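Local coordinates for protein scyllo-inosose 3-dehydrogenase (Thermotoga maritima, PDB 3IP1) that catalyses the NAD(+)-dependent oxidation of scyllo-inosose to 3-dehydro-scyllo-inosose as a zinc-containing alcohol dehydrogenase, probably serving myo-inositol degradation, at residues G27-G33 with P86-F91; G142-H146 with Q342-H347. All coordinates share one frame; numbering follows the deposited sequence.

From the N terminus, the chain leaves strand 3-12 and enters the loop holding residues 27-33. Interaction 1 closes when residues 86-91, in the loop between helix 69-75 and strand 93-94, come back to pair with it. Only then does interaction 2 open: residues 142-146, just after helix 137-140 and among the cysteines of the structural metal site, are met almost 200 residues later by residues 342-347, which follow the last strand of the parallel Rossmann sheet, 337-340. The two contacts are therefore in series, neither nested nor crossed, with nearest atoms about 7 Å apart. Interaction 1 ties two long loops together; interaction 2 joins the GroES-like part to the nucleotide-binding part.

Interaction 1: G27-G33 with P86-F91; sequences GKLTWLG and PGLTGF
Thr30 and Thr89 face each other as an antiparallel hydrogen-bonded pair, a single beta bridge between two loops of the GroES-like fold. Thr30 N reaches Thr89 O at 3.0 Å along a nearly straight bond (171°), and Thr89 N returns to Thr30 O at 2.9 Å. Their side chains lie side by side and point the same way. Leu88 supplies the apolar part: with CG anti to the backbone N (chi1 179°), it sets CD1 over one face of the Trp31 indole, 3.5 Å from the centroid of the five-membered ring, a CH-pi contact. The same methyl, Leu88 CD1, meets Leu29 CD1 at 3.8 Å, so it is shared between the indole and a second leucine. Thr30 OG1, held beside its own carbonyl carbon (chi1 -176°), accepts from Leu32 N two residues on, an ST turn, while Asp24 OD1 accepts from Trp31 N. At the Phe91 end, one water donates to both Gly27 O and Phe91 O. Pro86 lies near His73 and Ser70, the probable charge relay residues. Beside it, Gly87 O is gripped twice, by Gly33 N at 2.9 Å and by Thr89 OG1 at 3.1 Å.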
# COMPACT_ATOMS: atom_id res chain seq x y z
N GLY A 27 -9.71 8.78 -42.86
CA GLY A 27 -10.91 9.59 -43.15
C GLY A 27 -11.93 9.67 -42.02
O GLY A 27 -12.89 10.47 -42.08
N LYS A 28 -11.72 8.86 -40.98
CA LYS A 28 -12.73 8.67 -39.95
C LYS A 28 -12.26 8.85 -38.50
O LYS A 28 -12.98 9.42 -37.69
CB LYS A 28 -13.36 7.30 -40.11
CG LYS A 28 -14.15 7.15 -41.39
CD LYS A 28 -14.72 5.74 -41.46
CE LYS A 28 -15.45 5.49 -42.77
NZ LYS A 28 -15.45 4.02 -43.04
N LEU A 29 -11.08 8.33 -38.19
CA LEU A 29 -10.64 8.20 -36.80
C LEU A 29 -9.13 8.30 -36.67
O LEU A 29 -8.39 7.62 -37.38
CB LEU A 29 -11.11 6.86 -36.21
CG LEU A 29 -10.73 6.53 -34.75
CD1 LEU A 29 -11.62 7.24 -33.77
CD2 LEU A 29 -10.77 5.02 -34.48
N THR A 30 -8.68 9.12 -35.73
CA THR A 30 -7.26 9.15 -35.40
C THR A 30 -7.01 9.27 -33.90
O THR A 30 -7.83 9.86 -33.18
CB THR A 30 -6.49 10.29 -36.15
OG1 THR A 30 -5.09 10.20 -35.84
CG2 THR A 30 -6.98 11.66 -35.76
N TRP A 31 -5.87 8.73 -33.46
CA TRP A 31 -5.40 8.95 -32.09
C TRP A 31 -4.65 10.28 -31.94
O TRP A 31 -4.41 10.73 -30.82
CB TRP A 31 -4.55 7.76 -31.61
CG TRP A 31 -5.44 6.68 -31.03
CD1 TRP A 31 -6.15 5.72 -31.72
CD2 TRP A 31 -5.75 6.49 -29.65
NE1 TRP A 31 -6.88 4.94 -30.84
CE2 TRP A 31 -6.66 5.40 -29.56
CE3 TRP A 31 -5.36 7.15 -28.46
CZ2 TRP A 31 -7.17 4.94 -28.34
CZ3 TRP A 31 -5.87 6.68 -27.23
CH2 TRP A 31 -6.76 5.59 -27.19
N LEU A 32 -4.35 10.93 -33.09
CA LEU A 32 -3.65 12.22 -33.11
C LEU A 32 -4.44 13.39 -33.74
O LEU A 32 -4.08 13.92 -34.82
CB LEU A 32 -2.27 12.07 -33.77
CG LEU A 32 -1.22 11.27 -32.99
CD1 LEU A 32 -0.00 11.02 -33.87
CD2 LEU A 32 -0.83 11.99 -31.66
N GLY A 33 -5.48 13.82 -33.05
CA GLY A 33 -6.40 14.84 -33.57
C GLY A 33 -5.75 16.01 -34.28
O GLY A 33 -6.06 16.29 -35.45
N PRO A 86 -5.19 17.29 -29.12
CA PRO A 86 -4.17 16.40 -29.69
C PRO A 86 -4.51 14.90 -29.67
O PRO A 86 -3.76 14.11 -30.24
CB PRO A 86 -2.94 16.69 -28.82
CG PRO A 86 -3.51 17.16 -27.46
CD PRO A 86 -4.93 17.62 -27.71
N GLY A 87 -5.64 14.53 -29.05
CA GLY A 87 -5.96 13.12 -28.79
C GLY A 87 -6.94 12.43 -29.73
O GLY A 87 -7.18 12.87 -30.87
N LEU A 88 -7.49 11.31 -29.25
CA LEU A 88 -8.44 10.49 -29.99
C LEU A 88 -9.69 11.26 -30.42
O LEU A 88 -10.37 11.88 -29.61
CB LEU A 88 -8.85 9.29 -29.12
CG LEU A 88 -9.87 8.30 -29.67
CD1 LEU A 88 -9.26 7.51 -30.86
CD2 LEU A 88 -10.31 7.37 -28.57
N THR A 89 -9.98 11.20 -31.72
CA THR A 89 -11.06 11.97 -32.34
C THR A 89 -11.60 11.24 -33.58
O THR A 89 -10.83 10.86 -34.47
CB THR A 89 -10.57 13.38 -32.73
OG1 THR A 89 -9.20 13.30 -33.17
CG2 THR A 89 -10.64 14.34 -31.54
N GLY A 90 -12.91 11.05 -33.62
CA GLY A 90 -13.58 10.38 -34.74
C GLY A 90 -14.74 11.25 -35.21
O GLY A 90 -15.81 11.21 -34.63
N PHE A 91 -14.51 12.07 -36.25
CA PHE A 91 -15.49 13.05 -36.74
C PHE A 91 -16.22 12.58 -38.01
O PHE A 91 -15.62 11.91 -38.86
CB PHE A 91 -14.81 14.41 -37.00
CG PHE A 91 -14.17 15.03 -35.76
CD1 PHE A 91 -14.79 14.96 -34.51
CD2 PHE A 91 -12.96 15.71 -35.86
CE1 PHE A 91 -14.21 15.52 -33.40
CE2 PHE A 91 -12.36 16.29 -34.75
CZ PHE A 91 -13.00 16.21 -33.51
O HOH W 1 -15.09 11.67 -41.46

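Interaction 2: G142-H146 with Q342-H347; sequences GFPNH and QGHSGH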
# COMPACT_ATOMS: atom_id res chain seq x y z
N GLY A 142 -8.04 -4.57 -13.56
CA GLY A 142 -8.75 -3.52 -12.84
C GLY A 142 -8.25 -2.09 -13.09
O GLY A 142 -8.44 -1.21 -12.24
N PHE A 143 -7.65 -1.87 -14.26
CA PHE A 143 -7.15 -0.55 -14.66
C PHE A 143 -7.79 -0.03 -15.98
O PHE A 143 -7.10 0.08 -17.02
CB PHE A 143 -5.60 -0.58 -14.69
CG PHE A 143 -4.99 -1.04 -13.39
CD1 PHE A 143 -5.03 -0.21 -12.26
CD2 PHE A 143 -4.41 -2.31 -13.27
CE1 PHE A 143 -4.49 -0.64 -11.01
CE2 PHE A 143 -3.87 -2.76 -12.03
CZ PHE A 143 -3.90 -1.91 -10.90
N PRO A 144 -9.11 0.30 -15.94
CA PRO A 144 -9.88 0.62 -17.17
C PRO A 144 -9.53 1.96 -17.83
O PRO A 144 -9.83 2.16 -19.02
CB PRO A 144 -11.33 0.65 -16.67
CG PRO A 144 -11.22 1.07 -15.23
CD PRO A 144 -9.94 0.46 -14.72
N ASN A 145 -8.91 2.88 -17.10
CA ASN A 145 -8.38 4.10 -17.71
C ASN A 145 -7.21 3.85 -18.66
O ASN A 145 -6.72 4.77 -19.29
CB ASN A 145 -7.96 5.11 -16.65
CG ASN A 145 -9.12 5.57 -15.83
OD1 ASN A 145 -10.06 6.15 -16.36
ND2 ASN A 145 -9.08 5.30 -14.53
N HIS A 146 -6.79 2.60 -18.78
CA HIS A 146 -5.66 2.24 -19.63
C HIS A 146 -6.03 1.09 -20.58
O HIS A 146 -5.15 0.42 -21.14
CB HIS A 146 -4.46 1.96 -18.75
CG HIS A 146 -4.10 3.15 -17.92
ND1 HIS A 146 -3.30 4.16 -18.41
CD2 HIS A 146 -4.54 3.57 -16.71
CE1 HIS A 146 -3.21 5.12 -17.50
NE2 HIS A 146 -3.97 4.79 -16.47
N GLN A 342 -4.52 9.90 -15.43
CA GLN A 342 -5.48 10.22 -16.50
C GLN A 342 -6.79 9.47 -16.26
O GLN A 342 -6.79 8.39 -15.64
CB GLN A 342 -4.92 9.88 -17.89
CG GLN A 342 -5.12 8.41 -18.31
CD GLN A 342 -4.64 8.11 -19.74
OE1 GLN A 342 -4.13 8.99 -20.42
NE2 GLN A 342 -4.80 6.86 -20.17
N GLY A 343 -7.90 10.06 -16.71
CA GLY A 343 -9.19 9.37 -16.68
C GLY A 343 -9.94 9.46 -15.36
O GLY A 343 -9.54 10.21 -14.44
N HIS A 344 -11.02 8.69 -15.25
CA HIS A 344 -11.95 8.85 -14.14
C HIS A 344 -12.69 7.53 -13.87
O HIS A 344 -13.53 7.47 -12.99
CB HIS A 344 -12.95 9.93 -14.51
CG HIS A 344 -13.59 9.70 -15.84
ND1 HIS A 344 -13.30 10.47 -16.95
CD2 HIS A 344 -14.48 8.76 -16.25
CE1 HIS A 344 -13.99 10.01 -17.98
NE2 HIS A 344 -14.72 8.99 -17.58
N SER A 345 -12.37 6.50 -14.64
CA SER A 345 -13.06 5.19 -14.54
C SER A 345 -12.42 4.30 -13.48
O SER A 345 -11.32 4.58 -13.02
CB SER A 345 -13.06 4.48 -15.91
OG SER A 345 -13.76 5.28 -16.87
N GLY A 346 -13.13 3.24 -13.10
CA GLY A 346 -12.62 2.22 -12.20
C GLY A 346 -12.54 2.64 -10.75
O GLY A 346 -12.85 3.80 -10.42
N HIS A 347 -12.13 1.70 -9.89
CA HIS A 347 -11.76 1.97 -8.47
C HIS A 347 -12.90 2.46 -7.60
O HIS A 347 -12.70 2.75 -6.44
CB HIS A 347 -10.56 2.96 -8.40
CG HIS A 347 -9.42 2.56 -9.30
ND1 HIS A 347 -8.56 1.53 -8.99
CD2 HIS A 347 -9.06 3.01 -10.52
CE1 HIS A 347 -7.69 1.38 -9.97
NE2 HIS A 347 -7.97 2.27 -10.91
O HOH W 2 -11.02 -0.64 -11.37
O HOH W 3 -4.61 6.62 -14.44
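Asn145 presents its carboxamide to the backbone of His344 and Ser345, joining the structural metal lobe of the GroES-like domain to the loop after the last Rossmann strand. This is the tight part of the contact. Asn145 OD1 accepts from Ser345 N at 2.9 Å, in the carbonyl plane and on a lone pair, with a weak second bond from His344 N. Asn145 ND2 donates to Ser345 O at 2.8 Å from above that carbonyl's plane. Bonds at both ends hold the amide's rotation. Pro144, close to the metal ligand Cys139, packs CG against Gly346 CA at 3.5 Å. The His344 imidazole, whose NE2 is hydrogen-bonded to Glu129 N and Met130 N, also touches Glu195, a ligand of the other metal; Ser345 OG bonds Glu128.

Looser, water-bridged contacts flank this amide. Beyond Gly142, which ends helix 137-140 in a Schellman motif, Phe143 and His347 meet rim to rim, centroids 5.9 Å apart and planes at 47°. A water spans Gly142 O and His347 N. Another links His146 NE2 with Gln342 O, while His146 ND1 bonds Val333 O of the second subunit. A direct bond returns at Gln342: extended beyond CG (chi2 176°), it delivers NE2 to Asn145 O at 3.0 Å, nearly in line with the carbonyl bond.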